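Local structure of C alpha-dehydrogenase (Sphingobium sp. SYK-6, 4YAG) at residues Pro96-Tyr110 and Arg202-Glu216. The protein binds NADH as a short-chain dehydrogenase/reductase and probably oxidises an alcohol to a ketone as the C alpha-dehydrogenase of lignin beta-aryl ether breakdown. Sequence-based numbering, arbitrary orientation.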
ATOM      1  N   PRO A  96       6.921   8.505   9.244  1.00 12.71           N
ATOM      2  CA  PRO A  96       5.778   8.418  10.155  1.00 12.09           C
ATOM      3  C   PRO A  96       5.983   7.355  11.253  1.00 15.76           C
ATOM      4  O   PRO A  96       5.021   6.863  11.830  1.00 18.39           O
ATOM      5  CB  PRO A  96       4.661   7.983   9.217  1.00 15.37           C
ATOM      6  CG  PRO A  96       5.343   7.065   8.284  1.00 17.63           C
ATOM      7  CD  PRO A  96       6.758   7.564   8.118  1.00 14.10           C
ATOM      8  N   SER A  97       7.228   7.010  11.517  1.00 13.77           N
ATOM      9  CA  SER A  97       7.550   5.907  12.423  1.00 13.24           C
ATOM     10  C   SER A  97       7.384   6.278  13.880  1.00 16.72           C
ATOM     11  O   SER A  97       7.437   7.456  14.267  1.00 18.25           O
ATOM     12  CB  SER A  97       8.972   5.412  12.168  1.00 14.79           C
ATOM     13  OG  SER A  97       9.099   4.914  10.836  1.00 17.95           O
ATOM     14  N   GLY A  98       7.206   5.250  14.703  1.00 15.74           N
ATOM     15  CA  GLY A  98       7.093   5.430  16.134  1.00 14.70           C
ATOM     16  C   GLY A  98       6.542   4.166  16.746  1.00 11.40           C
ATOM     17  O   GLY A  98       6.155   3.223  16.032  1.00 13.86           O
ATOM     18  N   PRO A  99       6.457   4.152  18.077  1.00 14.88           N
ATOM     19  CA  PRO A  99       5.961   2.954  18.758  1.00 14.52           C
ATOM     20  C   PRO A  99       4.572   2.578  18.236  1.00 14.65           C
ATOM     21  O   PRO A  99       3.666   3.410  18.189  1.00 15.14           O
ATOM     22  CB  PRO A  99       5.921   3.390  20.221  1.00 14.51           C
ATOM     23  CG  PRO A  99       6.952   4.465  20.316  1.00 18.71           C
ATOM     24  CD  PRO A  99       6.842   5.206  19.022  1.00 15.67           C
ATOM     25  N   PHE A 100       4.383   1.320  17.836  1.00 12.36           N
ATOM     26  CA  PHE A 100       3.194   0.973  17.064  1.00 12.93           C
ATOM     27  C   PHE A 100       1.913   1.219  17.858  1.00 14.60           C
ATOM     28  O   PHE A 100       0.908   1.653  17.312  1.00 14.81           O
ATOM     29  CB  PHE A 100       3.233  -0.492  16.620  1.00 13.63           C
ATOM     30  CG  PHE A 100       2.059  -0.896  15.770  1.00 14.39           C
ATOM     31  CD1 PHE A 100       2.057  -0.658  14.428  1.00 17.81           C
ATOM     32  CD2 PHE A 100       0.948  -1.494  16.327  1.00 15.50           C
ATOM     33  CE1 PHE A 100       0.977  -1.015  13.637  1.00 27.05           C
ATOM     34  CE2 PHE A 100      -0.129  -1.848  15.552  1.00 15.70           C
ATOM     35  CZ  PHE A 100      -0.124  -1.609  14.211  1.00 20.69           C
ATOM     36  N   LYS A 101       1.948   0.938  19.153  1.00 14.68           N
ATOM     37  CA  LYS A 101       0.749   1.091  19.969  1.00 16.54           C
ATOM     38  C   LYS A 101       0.383   2.558  20.190  1.00 16.39           C
ATOM     39  O   LYS A 101      -0.719   2.860  20.662  1.00 19.78           O
ATOM     40  CB  LYS A 101       0.919   0.367  21.295  1.00 16.73           C
ATOM     41  CG  LYS A 101       1.171  -1.127  21.145  1.00 15.79           C
ATOM     42  CD  LYS A 101       1.173  -1.845  22.479  1.00 17.93           C
ATOM     43  CE  LYS A 101       2.277  -1.383  23.400  1.00 18.61           C
ATOM     44  NZ  LYS A 101       3.647  -1.702  22.879  1.00 21.11           N
ATOM     45  N   ASP A 102       1.293   3.457  19.857  1.00 16.29           N
ATOM     46  CA  ASP A 102       1.058   4.899  20.025  1.00 20.23           C
ATOM     47  C   ASP A 102       0.428   5.485  18.751  1.00 16.87           C
ATOM     48  O   ASP A 102      -0.204   6.536  18.793  1.00 16.96           O
ATOM     49  CB  ASP A 102       2.360   5.658  20.295  1.00 21.42           C
ATOM     50  CG  ASP A 102       2.906   5.452  21.698  1.00 28.26           C
ATOM     51  OD1 ASP A 102       2.192   4.897  22.545  1.00 28.67           O
ATOM     52  OD2 ASP A 102       4.059   5.868  21.937  1.00 36.15           O
ATOM     53  N   ALA A 103       0.625   4.835  17.611  1.00 15.94           N
ATOM     54  CA  ALA A 103       0.116   5.386  16.352  1.00 14.01           C
ATOM     55  C   ALA A 103      -1.413   5.411  16.349  1.00 16.90           C
ATOM     56  O   ALA A 103      -2.076   4.472  16.788  1.00 18.36           O
ATOM     57  CB  ALA A 103       0.632   4.587  15.157  1.00 17.07           C
ATOM     58  N   THR A 104      -1.965   6.513  15.854  1.00 14.33           N
ATOM     59  CA  THR A 104      -3.409   6.680  15.749  1.00 12.36           C
ATOM     60  C   THR A 104      -3.826   6.700  14.288  1.00 13.04           C
ATOM     61  O   THR A 104      -2.989   6.655  13.389  1.00 12.18           O
ATOM     62  CB  THR A 104      -3.817   7.980  16.365  1.00 13.66           C
ATOM     63  OG1 THR A 104      -3.241   9.042  15.587  1.00 15.33           O
ATOM     64  CG2 THR A 104      -3.371   8.060  17.794  1.00 14.39           C
ATOM     65  N   TYR A 105      -5.131   6.776  14.046  1.00 13.34           N
ATOM     66  CA  TYR A 105      -5.639   6.878  12.697  1.00 11.41           C
ATOM     67  C   TYR A 105      -5.027   8.081  11.970  1.00 12.01           C
ATOM     68  O   TYR A 105      -4.756   8.005  10.790  1.00 11.81           O
ATOM     69  CB  TYR A 105      -7.161   6.995  12.711  1.00 12.93           C
ATOM     70  CG  TYR A 105      -7.935   5.683  12.799  1.00 11.27           C
ATOM     71  CD1 TYR A 105      -7.643   4.614  11.968  1.00 11.42           C
ATOM     72  CD2 TYR A 105      -8.988   5.547  13.701  1.00 13.77           C
ATOM     73  CE1 TYR A 105      -8.381   3.415  12.031  1.00 13.29           C
ATOM     74  CE2 TYR A 105      -9.721   4.362  13.769  1.00 14.37           C
ATOM     75  CZ  TYR A 105      -9.424   3.322  12.926  1.00 14.52           C
ATOM     76  OH  TYR A 105     -10.165   2.146  12.978  1.00 15.68           O
ATOM     77  N   GLN A 106      -4.785   9.172  12.685  1.00 11.28           N
ATOM     78  CA  GLN A 106      -4.181  10.340  12.049  1.00 10.80           C
ATOM     79  C   GLN A 106      -2.797  10.005  11.514  1.00 13.44           C
ATOM     80  O   GLN A 106      -2.414  10.489  10.452  1.00 13.37           O
ATOM     81  CB  GLN A 106      -4.093  11.532  13.000  1.00 12.65           C
ATOM     82  CG  GLN A 106      -5.390  12.310  13.176  1.00 15.41           C
ATOM     83  CD  GLN A 106      -5.597  13.328  12.071  1.00 18.30           C
ATOM     84  OE1 GLN A 106      -5.809  12.959  10.917  1.00 17.74           O
ATOM     85  NE2 GLN A 106      -5.484  14.623  12.410  1.00 19.97           N
ATOM     86  N   ASP A 107      -2.041   9.206  12.261  1.00 12.26           N
ATOM     87  CA  ASP A 107      -0.721   8.800  11.823  1.00 11.52           C
ATOM     88  C   ASP A 107      -0.771   7.883  10.598  1.00 11.77           C
ATOM     89  O   ASP A 107       0.007   8.040   9.649  1.00 11.51           O
ATOM     90  CB  ASP A 107       0.028   8.164  12.991  1.00 13.46           C
ATOM     91  CG  ASP A 107       0.193   9.127  14.142  1.00 13.68           C
ATOM     92  OD1 ASP A 107       0.585  10.287  13.876  1.00 14.32           O
ATOM     93  OD2 ASP A 107      -0.091   8.772  15.313  1.00 15.47           O
ATOM     94  N   TRP A 108      -1.703   6.934  10.576  1.00 10.31           N
ATOM     95  CA  TRP A 108      -1.912   6.105   9.385  1.00 10.49           C
ATOM     96  C   TRP A 108      -2.306   6.951   8.181  1.00  9.77           C
ATOM     97  O   TRP A 108      -1.746   6.813   7.103  1.00 10.68           O
ATOM     98  CB  TRP A 108      -3.004   5.068   9.645  1.00 10.70           C
ATOM     99  CG  TRP A 108      -2.461   3.799  10.248  1.00 11.13           C
ATOM    100  CD1 TRP A 108      -2.616   3.362  11.524  1.00 16.94           C
ATOM    101  CD2 TRP A 108      -1.662   2.828   9.580  1.00 10.68           C
ATOM    102  NE1 TRP A 108      -1.962   2.159  11.689  1.00 19.00           N
ATOM    103  CE2 TRP A 108      -1.369   1.816  10.505  1.00 18.85           C
ATOM    104  CE3 TRP A 108      -1.178   2.708   8.279  1.00 11.43           C
ATOM    105  CZ2 TRP A 108      -0.591   0.710  10.167  1.00 17.54           C
ATOM    106  CZ3 TRP A 108      -0.412   1.626   7.953  1.00 14.81           C
ATOM    107  CH2 TRP A 108      -0.130   0.640   8.889  1.00 15.75           C
ATOM    108  N   ASP A 109      -3.262   7.842   8.385  1.00 10.80           N
ATOM    109  CA  ASP A 109      -3.741   8.667   7.294  1.00  9.77           C
ATOM    110  C   ASP A 109      -2.638   9.564   6.748  1.00 10.13           C
ATOM    111  O   ASP A 109      -2.502   9.710   5.547  1.00 11.98           O
ATOM    112  CB  ASP A 109      -4.955   9.467   7.736  1.00 11.81           C
ATOM    113  CG  ASP A 109      -6.194   8.596   7.928  1.00 12.07           C
ATOM    114  OD1 ASP A 109      -6.220   7.460   7.406  1.00 13.51           O
ATOM    115  OD2 ASP A 109      -7.148   9.068   8.574  1.00 14.02           O
ATOM    116  N   TYR A 110      -1.859  10.152   7.642  1.00 10.41           N
ATOM    117  CA  TYR A 110      -0.705  10.962   7.244  1.00 11.82           C
ATOM    118  C   TYR A 110       0.307  10.164   6.450  1.00 10.93           C
ATOM    119  O   TYR A 110       0.725  10.545   5.354  1.00  9.76           O
ATOM    120  CB  TYR A 110      -0.054  11.469   8.512  1.00 11.88           C
ATOM    121  CG  TYR A 110       1.341  12.068   8.412  1.00 12.56           C
ATOM    122  CD1 TYR A 110       1.669  12.988   7.435  1.00 12.78           C
ATOM    123  CD2 TYR A 110       2.304  11.740   9.352  1.00 11.35           C
ATOM    124  CE1 TYR A 110       2.926  13.540   7.391  1.00 11.65           C
ATOM    125  CE2 TYR A 110       3.552  12.297   9.322  1.00 13.65           C
ATOM    126  CZ  TYR A 110       3.861  13.197   8.344  1.00 13.58           C
ATOM    127  OH  TYR A 110       5.121  13.765   8.347  1.00 15.16           O
ATOM    128  N   ARG A 202       4.827  17.554   8.381  1.00 15.18           N
ATOM    129  CA  ARG A 202       3.492  16.963   8.485  1.00 14.63           C
ATOM    130  C   ARG A 202       2.439  18.028   8.188  1.00 14.15           C
ATOM    131  O   ARG A 202       2.435  19.080   8.829  1.00 16.50           O
ATOM    132  CB  ARG A 202       3.272  16.436   9.902  1.00 15.94           C
ATOM    133  CG  ARG A 202       1.921  15.765  10.123  1.00 14.83           C
ATOM    134  CD  ARG A 202       1.696  15.390  11.590  1.00 18.92           C
ATOM    135  NE  ARG A 202       2.425  14.193  12.008  1.00 15.89           N
ATOM    136  CZ  ARG A 202       1.880  13.010  12.327  1.00 15.66           C
ATOM    137  NH1 ARG A 202       0.569  12.797  12.267  1.00 15.78           N
ATOM    138  NH2 ARG A 202       2.673  12.015  12.701  1.00 14.67           N
ATOM    139  N   PRO A 203       1.550  17.776   7.210  1.00 15.14           N
ATOM    140  CA  PRO A 203       0.538  18.808   6.962  1.00 15.41           C
ATOM    141  C   PRO A 203      -0.336  19.074   8.182  1.00 16.48           C
ATOM    142  O   PRO A 203      -0.569  18.192   9.007  1.00 17.33           O
ATOM    143  CB  PRO A 203      -0.286  18.228   5.813  1.00 17.59           C
ATOM    144  CG  PRO A 203       0.664  17.297   5.094  1.00 16.20           C
ATOM    145  CD  PRO A 203       1.515  16.706   6.196  1.00 13.56           C
ATOM    146  N   GLU A 204      -0.809  20.309   8.294  1.00 18.83           N
ATOM    147  CA  GLU A 204      -1.545  20.740   9.473  1.00 17.65           C
ATOM    148  C   GLU A 204      -2.701  19.811   9.846  1.00 19.00           C
ATOM    149  O   GLU A 204      -2.950  19.544  11.022  1.00 20.46           O
ATOM    150  CB  GLU A 204      -2.068  22.168   9.265  1.00 22.02           C
ATOM    151  CG  GLU A 204      -2.794  22.748  10.482  1.00 30.06           C
ATOM    152  CD  GLU A 204      -1.878  22.925  11.681  1.00 41.56           C
ATOM    153  OE1 GLU A 204      -0.665  23.177  11.479  1.00 37.08           O
ATOM    154  OE2 GLU A 204      -2.372  22.805  12.825  1.00 51.06           O
ATOM    155  N   ARG A 205      -3.408  19.304   8.847  1.00 18.91           N
ATOM    156  CA  ARG A 205      -4.630  18.561   9.123  1.00 17.69           C
ATOM    157  C   ARG A 205      -4.358  17.214   9.785  1.00 17.26           C
ATOM    158  O   ARG A 205      -5.281  16.600  10.332  1.00 17.90           O
ATOM    159  CB  ARG A 205      -5.438  18.353   7.848  1.00 15.16           C
ATOM    160  CG  ARG A 205      -4.798  17.436   6.850  1.00 13.64           C
ATOM    161  CD  ARG A 205      -5.573  17.506   5.553  1.00 15.26           C
ATOM    162  NE  ARG A 205      -5.179  16.508   4.566  1.00 16.16           N
ATOM    163  CZ  ARG A 205      -4.097  16.593   3.791  1.00 16.53           C
ATOM    164  NH1 ARG A 205      -3.266  17.626   3.904  1.00 15.67           N
ATOM    165  NH2 ARG A 205      -3.852  15.656   2.892  1.00 15.53           N
ATOM    166  N   PHE A 206      -3.107  16.744   9.734  1.00 17.88           N
ATOM    167  CA  PHE A 206      -2.759  15.467  10.362  1.00 16.77           C
ATOM    168  C   PHE A 206      -2.136  15.607  11.762  1.00 17.23           C
ATOM    169  O   PHE A 206      -1.753  14.601  12.370  1.00 15.32           O
ATOM    170  CB  PHE A 206      -1.792  14.680   9.475  1.00 15.77           C
ATOM    171  CG  PHE A 206      -2.368  14.280   8.142  1.00 15.31           C
ATOM    172  CD1 PHE A 206      -3.449  13.425   8.069  1.00 14.41           C
ATOM    173  CD2 PHE A 206      -1.819  14.759   6.962  1.00 13.85           C
ATOM    174  CE1 PHE A 206      -3.971  13.055   6.873  1.00 14.79           C
ATOM    175  CE2 PHE A 206      -2.344  14.390   5.752  1.00 16.03           C
ATOM    176  CZ  PHE A 206      -3.421  13.538   5.705  1.00 14.91           C
ATOM    177  N   ARG A 207      -2.018  16.826  12.269  1.00 19.00           N
ATOM    178  CA  ARG A 207      -1.326  17.071  13.547  1.00 16.48           C
ATOM    179  C   ARG A 207      -2.162  16.744  14.767  1.00 19.11           C
ATOM    180  O   ARG A 207      -1.696  16.046  15.688  1.00 22.26           O
ATOM    181  CB  ARG A 207      -0.842  18.529  13.627  1.00 19.10           C
ATOM    182  CG  ARG A 207       0.227  18.822  12.620  1.00 20.62           C
ATOM    183  CD  ARG A 207       0.716  20.267  12.590  1.00 22.91           C
ATOM    184  NE  ARG A 207       1.807  20.278  11.623  1.00 29.04           N
ATOM    185  CZ  ARG A 207       3.037  20.725  11.849  1.00 42.25           C
ATOM    186  NH1 ARG A 207       3.357  21.297  13.007  1.00 42.51           N
ATOM    187  NH2 ARG A 207       3.946  20.620  10.887  1.00 33.49           N
ATOM    188  N   ALA A 208      -3.394  17.248  14.794  1.00 19.98           N
ATOM    189  CA  ALA A 208      -4.261  17.041  15.956  1.00 19.20           C
ATOM    190  C   ALA A 208      -4.598  15.569  16.086  1.00 20.82           C
ATOM    191  O   ALA A 208      -5.067  14.955  15.140  1.00 24.59           O
ATOM    192  CB  ALA A 208      -5.528  17.850  15.826  1.00 25.14           C
ATOM    193  N   GLY A 209      -4.357  14.985  17.247  1.00 20.75           N
ATOM    194  CA  GLY A 209      -4.716  13.589  17.432  1.00 22.59           C
ATOM    195  C   GLY A 209      -3.660  12.599  17.002  1.00 23.23           C
ATOM    196  O   GLY A 209      -3.887  11.396  17.064  1.00 19.60           O
ATOM    197  N   SER A 210      -2.510  13.089  16.554  1.00 18.35           N
ATOM    198  CA  SER A 210      -1.357  12.222  16.332  1.00 16.90           C
ATOM    199  C   SER A 210      -0.885  11.654  17.661  1.00 16.49           C
ATOM    200  O   SER A 210      -0.988  12.307  18.710  1.00 18.48           O
ATOM    201  CB  SER A 210      -0.217  13.005  15.685  1.00 18.62           C
ATOM    202  OG  SER A 210       0.976  12.242  15.634  1.00 18.07           O
ATOM    203  N   GLY A 211      -0.372  10.433  17.629  1.00 19.35           N
ATOM    204  CA  GLY A 211       0.233   9.870  18.817  1.00 18.69           C
ATOM    205  C   GLY A 211       1.751   9.888  18.823  1.00 19.75           C
ATOM    206  O   GLY A 211       2.357   9.346  19.736  1.00 23.06           O
ATOM    207  N   LEU A 212       2.360  10.522  17.822  1.00 19.15           N
ATOM    208  CA  LEU A 212       3.797  10.378  17.587  1.00 17.51           C
ATOM    209  C   LEU A 212       4.572  11.699  17.668  1.00 20.47           C
ATOM    210  O   LEU A 212       5.702  11.780  17.203  1.00 21.31           O
ATOM    211  CB  LEU A 212       4.027   9.747  16.207  1.00 21.68           C
ATOM    212  CG  LEU A 212       3.447   8.343  16.074  1.00 21.37           C
ATOM    213  CD1 LEU A 212       3.624   7.802  14.671  1.00 26.81           C
ATOM    214  CD2 LEU A 212       4.059   7.396  17.107  1.00 25.09           C
ATOM    215  N   ALA A 213       3.988  12.732  18.254  1.00 21.77           N
ATOM    216  CA  ALA A 213       4.689  14.008  18.346  1.00 21.61           C
ATOM    217  C   ALA A 213       6.022  13.845  19.072  1.00 22.51           C
ATOM    218  O   ALA A 213       7.023  14.443  18.679  1.00 21.18           O
ATOM    219  CB  ALA A 213       3.833  15.041  19.038  1.00 23.35           C
ATOM    220  N   GLU A 214       6.040  13.037  20.129  1.00 24.93           N
ATOM    221  CA  GLU A 214       7.261  12.853  20.905  1.00 24.86           C
ATOM    222  C   GLU A 214       8.334  12.196  20.046  1.00 21.95           C
ATOM    223  O   GLU A 214       9.511  12.588  20.091  1.00 22.07           O
ATOM    224  CB  GLU A 214       6.994  12.030  22.173  1.00 31.89           C
ATOM    225  CG  GLU A 214       8.234  11.800  23.025  1.00 40.55           C
ATOM    226  CD  GLU A 214       7.940  11.032  24.316  1.00 55.42           C
ATOM    227  OE1 GLU A 214       6.748  10.805  24.636  1.00 52.93           O
ATOM    228  OE2 GLU A 214       8.915  10.655  25.008  1.00 57.15           O
ATOM    229  N   THR A 215       7.930  11.222  19.240  1.00 20.70           N
ATOM    230  CA  THR A 215       8.861  10.547  18.355  1.00 16.97           C
ATOM    231  C   THR A 215       9.420  11.527  17.329  1.00 20.09           C
ATOM    232  O   THR A 215      10.615  11.518  17.040  1.00 18.87           O
ATOM    233  CB  THR A 215       8.206   9.346  17.661  1.00 18.96           C
ATOM    234  OG1 THR A 215       7.861   8.378  18.667  1.00 23.88           O
ATOM    235  CG2 THR A 215       9.157   8.716  16.679  1.00 20.22           C
ATOM    236  N   GLU A 216       8.554  12.375  16.784  1.00 20.30           N
ATOM    237  CA  GLU A 216       8.989  13.360  15.794  1.00 19.16           C
ATOM    238  C   GLU A 216       9.969  14.356  16.389  1.00 18.50           C
ATOM    239  O   GLU A 216      10.920  14.797  15.719  1.00 19.05           O
ATOM    240  CB  GLU A 216       7.775  14.104  15.223  1.00 20.40           C
ATOM    241  CG  GLU A 216       6.900  13.242  14.342  1.00 18.60           C
ATOM    242  CD  GLU A 216       5.673  13.966  13.827  1.00 20.65           C
ATOM    243  OE1 GLU A 216       5.199  14.891  14.512  1.00 19.52           O
ATOM    244  OE2 GLU A 216       5.195  13.621  12.715  1.00 20.66           O
TER
HETATM  245  O   HOH W   1       6.623  12.825  10.466  1.00 17.60           O
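Ala103 and Gly211 bring the two backbones together, their CA atoms 5.1 Å apart, where the start of helix 105-133 meets the loop 202-212. Asp107 is the hub. Its OD2 takes Gly211 N on the syn lone pair (2.9 Å) and, on the anti side, Thr104 N, within a capping box; its OD1 takes Ser210 OG on the syn side (2.7 Å). Arg202 closes end-on upon that same OD1 with NH1 and NH2, both 3.0 Å away, its guanidinium nearly perpendicular to the carboxylate (87°). Its CG, anti to the backbone N (chi1 -179°), lies over one face of the Tyr110 ring, 3.6 Å from the centroid, and the bend at chi3 turns NE and NH2 to Glu216 OE2, which a water links to Tyr110 OH. With Arg202 cut back to an alanine, the Asp107 and Glu216 carboxylates would probably lose their shared cation, and one face of the Tyr110 ring its cover. Gln106 NE2 donates to Ala208 O (2.8 Å, 167°), inside the type II turn Arg207-Ser210, and to Arg205 O before it. Phe206 lies with one face over Tyr110 CA, its other face under Arg205 CG. Farther along, Leu212 CD1 reaches Pro96 O (3.3 Å) while CD2 packs on Gly98 CA. Arg205 hydrogen-bonds Ser66 and salt-bridges Asp64, an NADH-binding residue; Pro203 lies near the cofactor and Pro96 touches NADH-binding Tyr158, so the contact joins 96-110 to 202-216 beside the cofactor site of a Rossmann-type SDR fold.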